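Cyanoglobin (Synechocystis sp., PDB 1S69) binds one heme per subunit and forms a very stable complex with oxygen, which it releases slowly, as a monomeric group I truncated hemoglobin. Local coordinates at residues T12-D15 against L16-K20; A93-E97 against M98-E102. All blocks are in the same frame, centred on the assembly; numbering follows the deposited sequence.

Interaction 1: T12-D15 against L16-K20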
loop_
_atom_site.group_PDB
_atom_site.type_symbol
_atom_site.label_atom_id
_atom_site.label_comp_id
_atom_site.label_asym_id
_atom_site.label_seq_id
_atom_site.Cartn_x
_atom_site.Cartn_y
_atom_site.Cartn_z
ATOM N N THR A 12 1.152 10.682 11.779
ATOM C CA THR A 12 -0.007 10.113 12.459
ATOM C C THR A 12 -1.098 9.769 11.459
ATOM O O THR A 12 -1.787 8.774 11.662
ATOM C CB THR A 12 -0.552 11.007 13.574
ATOM O OG1 THR A 12 -1.154 12.117 12.935
ATOM C CG2 THR A 12 0.574 11.651 14.392
ATOM N N ALA A 13 -1.249 10.554 10.390
ATOM C CA ALA A 13 -2.153 10.169 9.290
ATOM C C ALA A 13 -1.737 8.850 8.558
ATOM O O ALA A 13 -2.577 7.990 8.343
ATOM C CB ALA A 13 -2.350 11.298 8.294
ATOM N N VAL A 14 -0.469 8.713 8.154
ATOM C CA VAL A 14 0.025 7.482 7.539
ATOM C C VAL A 14 -0.120 6.289 8.497
ATOM O O VAL A 14 -0.527 5.208 8.076
ATOM C CB VAL A 14 1.519 7.619 7.022
ATOM C CG1 VAL A 14 2.128 6.248 6.585
ATOM C CG2 VAL A 14 1.622 8.626 5.938
ATOM N N ASP A 15 0.155 6.497 9.793
ATOM C CA ASP A 15 0.132 5.401 10.789
ATOM C C ASP A 15 -1.247 4.847 10.883
ATOM O O ASP A 15 -1.455 3.627 10.847
ATOM C CB ASP A 15 0.608 5.906 12.177
ATOM C CG ASP A 15 0.441 4.837 13.306
ATOM O OD1 ASP A 15 1.415 4.035 13.539
ATOM O OD2 ASP A 15 -0.604 4.743 14.028
ATOM N N LEU A 16 -2.205 5.764 10.972
ATOM C CA LEU A 16 -3.641 5.428 11.015
ATOM C C LEU A 16 -4.131 4.799 9.715
ATOM O O LEU A 16 -4.873 3.818 9.738
ATOM C CB LEU A 16 -4.461 6.683 11.251
ATOM C CG LEU A 16 -5.834 6.556 11.911
ATOM C CD1 LEU A 16 -6.955 7.002 10.984
ATOM C CD2 LEU A 16 -6.148 5.184 12.583
ATOM N N ALA A 17 -3.762 5.392 8.581
ATOM C CA ALA A 17 -4.150 4.832 7.280
ATOM C C ALA A 17 -3.673 3.395 7.112
ATOM O O ALA A 17 -4.399 2.559 6.642
ATOM C CB ALA A 17 -3.613 5.687 6.146
ATOM N N VAL A 18 -2.425 3.134 7.430
ATOM C CA VAL A 18 -1.858 1.797 7.274
ATOM C C VAL A 18 -2.576 0.758 8.169
ATOM O O VAL A 18 -2.872 -0.360 7.756
ATOM C CB VAL A 18 -0.314 1.796 7.506
ATOM C CG1 VAL A 18 0.238 0.355 7.609
ATOM C CG2 VAL A 18 0.410 2.480 6.278
ATOM N N ASP A 19 -2.866 1.153 9.391
ATOM C CA ASP A 19 -3.532 0.249 10.319
ATOM C C ASP A 19 -4.909 -0.134 9.824
ATOM O O ASP A 19 -5.280 -1.329 9.790
ATOM C CB ASP A 19 -3.688 0.889 11.687
ATOM C CG ASP A 19 -2.409 0.919 12.458
ATOM O OD1 ASP A 19 -1.376 0.314 12.110
ATOM O OD2 ASP A 19 -2.352 1.567 13.515
ATOM N N LYS A 20 -5.638 0.893 9.424
ATOM C CA LYS A 20 -6.966 0.765 8.899
ATOM C C LYS A 20 -6.996 0.017 7.573
ATOM O O LYS A 20 -7.899 -0.782 7.302
ATOM C CB LYS A 20 -7.582 2.176 8.678
ATOM C CG LYS A 20 -8.127 2.980 9.913
ATOM C CD LYS A 20 -8.743 2.068 10.933
ATOM C CE LYS A 20 -10.043 2.664 11.594
ATOM N NZ LYS A 20 -10.447 1.790 12.788
#
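Asp15 and Asp19 stand one turn apart on helix 10-26 of the truncated, two-on-two globin fold, and their carboxylates come close with planes turned 73° against each other. The nearest oxygens are Asp15 OD2 and Asp19 OD2, 3.7 Å apart, an approach of like charges that would be unfavourable on its own. Lys48 of helix 40-54 answers it: its NZ forms salt bridges with Asp15 OD1 and Asp19 OD1, which probably offsets much of the repulsion. The two side chains reach this place differently. Asp15 swings CG beside its own carbonyl carbon (chi1 173°). Asp19 keeps CG beside its backbone N (chi1 -76°), and this brings Asp19 CG to 3.3 Å from Asp15 O.

A second i to i+4 pair, Val14 and Val18, lies side by side, points the same way and packs on helix 40-54, where Val14 meets Thr52 and Val18 meets Gln47 and Lys48. Ala17 touches Leu95 and Met98 of helix 81-98. Helix 10-26 thus presents apolar side chains to two neighbouring helices, with the acidic pair beside the valines. Regular backbone bonds hold the spacing, among them Ala17 N to Ala13 O at 2.9 Å. In the valine pair, Val18 CG2 lies 3.4 Å from Val14 O and 4.2 Å from Val14 CG1.

Interaction 2: A93-E97 against M98-E102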
loop_
_atom_site.group_PDB
_atom_site.type_symbol
_atom_site.label_atom_id
_atom_site.label_comp_id
_atom_site.label_asym_id
_atom_site.label_seq_id
_atom_site.Cartn_x
_atom_site.Cartn_y
_atom_site.Cartn_z
ATOM N N ALA A 93 -10.214 3.453 -0.425
ATOM C CA ALA A 93 -11.440 3.333 0.401
ATOM C C ALA A 93 -11.171 3.745 1.814
ATOM O O ALA A 93 -11.970 4.503 2.387
ATOM C CB ALA A 93 -12.026 1.905 0.396
ATOM N N THR A 94 -10.033 3.288 2.352
ATOM C CA THR A 94 -9.602 3.600 3.709
ATOM C C THR A 94 -9.396 5.120 3.863
ATOM O O THR A 94 -9.876 5.709 4.858
ATOM C CB THR A 94 -8.307 2.843 4.028
ATOM O OG1 THR A 94 -8.599 1.440 4.123
ATOM C CG2 THR A 94 -7.696 3.270 5.383
ATOM N N LEU A 95 -8.673 5.724 2.919
ATOM C CA LEU A 95 -8.482 7.180 2.906
ATOM C C LEU A 95 -9.813 7.946 2.826
ATOM O O LEU A 95 -9.976 8.913 3.542
ATOM C CB LEU A 95 -7.567 7.612 1.771
ATOM C CG LEU A 95 -6.151 7.055 1.867
ATOM C CD1 LEU A 95 -5.370 7.513 0.691
ATOM C CD2 LEU A 95 -5.446 7.495 3.130
ATOM N N LYS A 96 -10.731 7.535 1.947
ATOM C CA LYS A 96 -12.059 8.149 1.893
ATOM C C LYS A 96 -12.777 8.073 3.256
ATOM O O LYS A 96 -13.300 9.050 3.773
ATOM C CB LYS A 96 -12.892 7.509 0.814
ATOM C CG LYS A 96 -14.238 8.167 0.673
ATOM C CD LYS A 96 -14.975 7.517 -0.421
ATOM C CE LYS A 96 -16.161 8.385 -0.869
ATOM N NZ LYS A 96 -16.877 7.691 -1.989
ATOM N N GLU A 97 -12.742 6.908 3.875
ATOM C CA GLU A 97 -13.344 6.715 5.148
ATOM C C GLU A 97 -12.747 7.620 6.241
ATOM O O GLU A 97 -13.423 7.977 7.212
ATOM C CB GLU A 97 -13.157 5.279 5.487
ATOM C CG GLU A 97 -14.350 4.701 6.161
ATOM C CD GLU A 97 -13.896 3.957 7.378
ATOM O OE1 GLU A 97 -13.505 4.666 8.364
ATOM O OE2 GLU A 97 -13.883 2.684 7.317
ATOM N N MET A 98 -11.488 7.997 6.075
ATOM C CA MET A 98 -10.767 8.758 7.087
ATOM C C MET A 98 -11.071 10.241 6.919
ATOM O O MET A 98 -10.684 11.040 7.776
ATOM C CB MET A 98 -9.259 8.543 6.941
ATOM C CG MET A 98 -8.737 7.317 7.654
ATOM S SD MET A 98 -7.001 7.050 7.163
ATOM C CE MET A 98 -6.046 8.621 7.842
ATOM N N GLY A 99 -11.692 10.599 5.792
ATOM C CA GLY A 99 -12.062 11.965 5.530
ATOM C C GLY A 99 -11.026 12.649 4.698
ATOM O O GLY A 99 -11.097 13.870 4.552
ATOM N N VAL A 100 -10.082 11.889 4.122
ATOM C CA VAL A 100 -9.089 12.471 3.216
ATOM C C VAL A 100 -9.848 13.012 2.062
ATOM O O VAL A 100 -10.717 12.324 1.557
ATOM C CB VAL A 100 -7.982 11.477 2.768
ATOM C CG1 VAL A 100 -7.062 12.113 1.697
ATOM C CG2 VAL A 100 -7.212 10.979 3.999
ATOM N N PRO A 101 -9.605 14.282 1.713
ATOM C CA PRO A 101 -10.295 14.931 0.580
ATOM C C PRO A 101 -9.998 14.251 -0.737
ATOM O O PRO A 101 -8.877 13.707 -0.941
ATOM C CB PRO A 101 -9.689 16.356 0.553
ATOM C CG PRO A 101 -8.570 16.323 1.425
ATOM C CD PRO A 101 -8.707 15.216 2.431
ATOM N N GLU A 102 -10.946 14.360 -1.665
ATOM C CA GLU A 102 -10.826 13.680 -2.956
ATOM C C GLU A 102 -9.606 14.033 -3.762
ATOM O O GLU A 102 -9.042 13.198 -4.427
ATOM C CB GLU A 102 -12.069 13.915 -3.818
ATOM C CG GLU A 102 -13.336 13.836 -2.999
ATOM C CD GLU A 102 -14.109 12.513 -3.142
ATOM O OE1 GLU A 102 -15.086 12.546 -3.972
ATOM O OE2 GLU A 102 -13.784 11.481 -2.406
#
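A Schellman motif ends helix 81-98, and Leu95 O is the atom on which it turns. Val100 N donates to this oxygen at 3.0 Å, the i to i+5 bond of the motif, with the donor tilted 25° from the carbonyl plane. Met98 N reaches the same oxygen from the other face of that plane than Val100 N, lying well above it. Gly99 N bonds to Lys96 O at 3.0 Å and adds a weak bond to Leu95 O. The positive phi of Gly99, 96°, reverses the chain here; at such backbone angles a beta carbon would crowd the carbonyl oxygen of Met98, so a residue without one fits.

The reversal brings Val100 back alongside Leu95, both pointing the same way, with Leu95 CD2 4.0 Å from Val100 CG2. This is the hydrophobic contact that commonly accompanies the motif, and Ile105 of helix 102-113 touches both residues. Met98 folds CG beside its backbone N, 3.4 Å from Thr94 O. The extended Lys96 crosses Glu102 at an angle, but Lys96 NZ stays 4.9 Å from Glu102 OE2, too far for a salt bridge. Polar bonding and apolar cover therefore work together: carbonyls of the last turn gain donors from the residues that leave the helix, while Leu95 and Val100 set their carbon atoms against each other and against Ile105.

Interactions 1 and 2 show a helix side and a helix end meeting at one interface. Their centres are 11 Å apart, and helix 10-26 packs directly on the last turn of helix 81-98. Thr94 CG2 lies 3.5 Å from Lys20 CB, and Met98 SD is 3.6 Å from Ala17 CA, while Met98 CE approaches Ala13 O at 3.6 Å. The two contacts stand differently to the heme. In interaction 1 the side chain of Val18 is about 8 Å from the bound cyanide and about 8 Å from that of His46, the distal binding residue; in interaction 2 the side chain of Leu95 is about 11 Å from the heme.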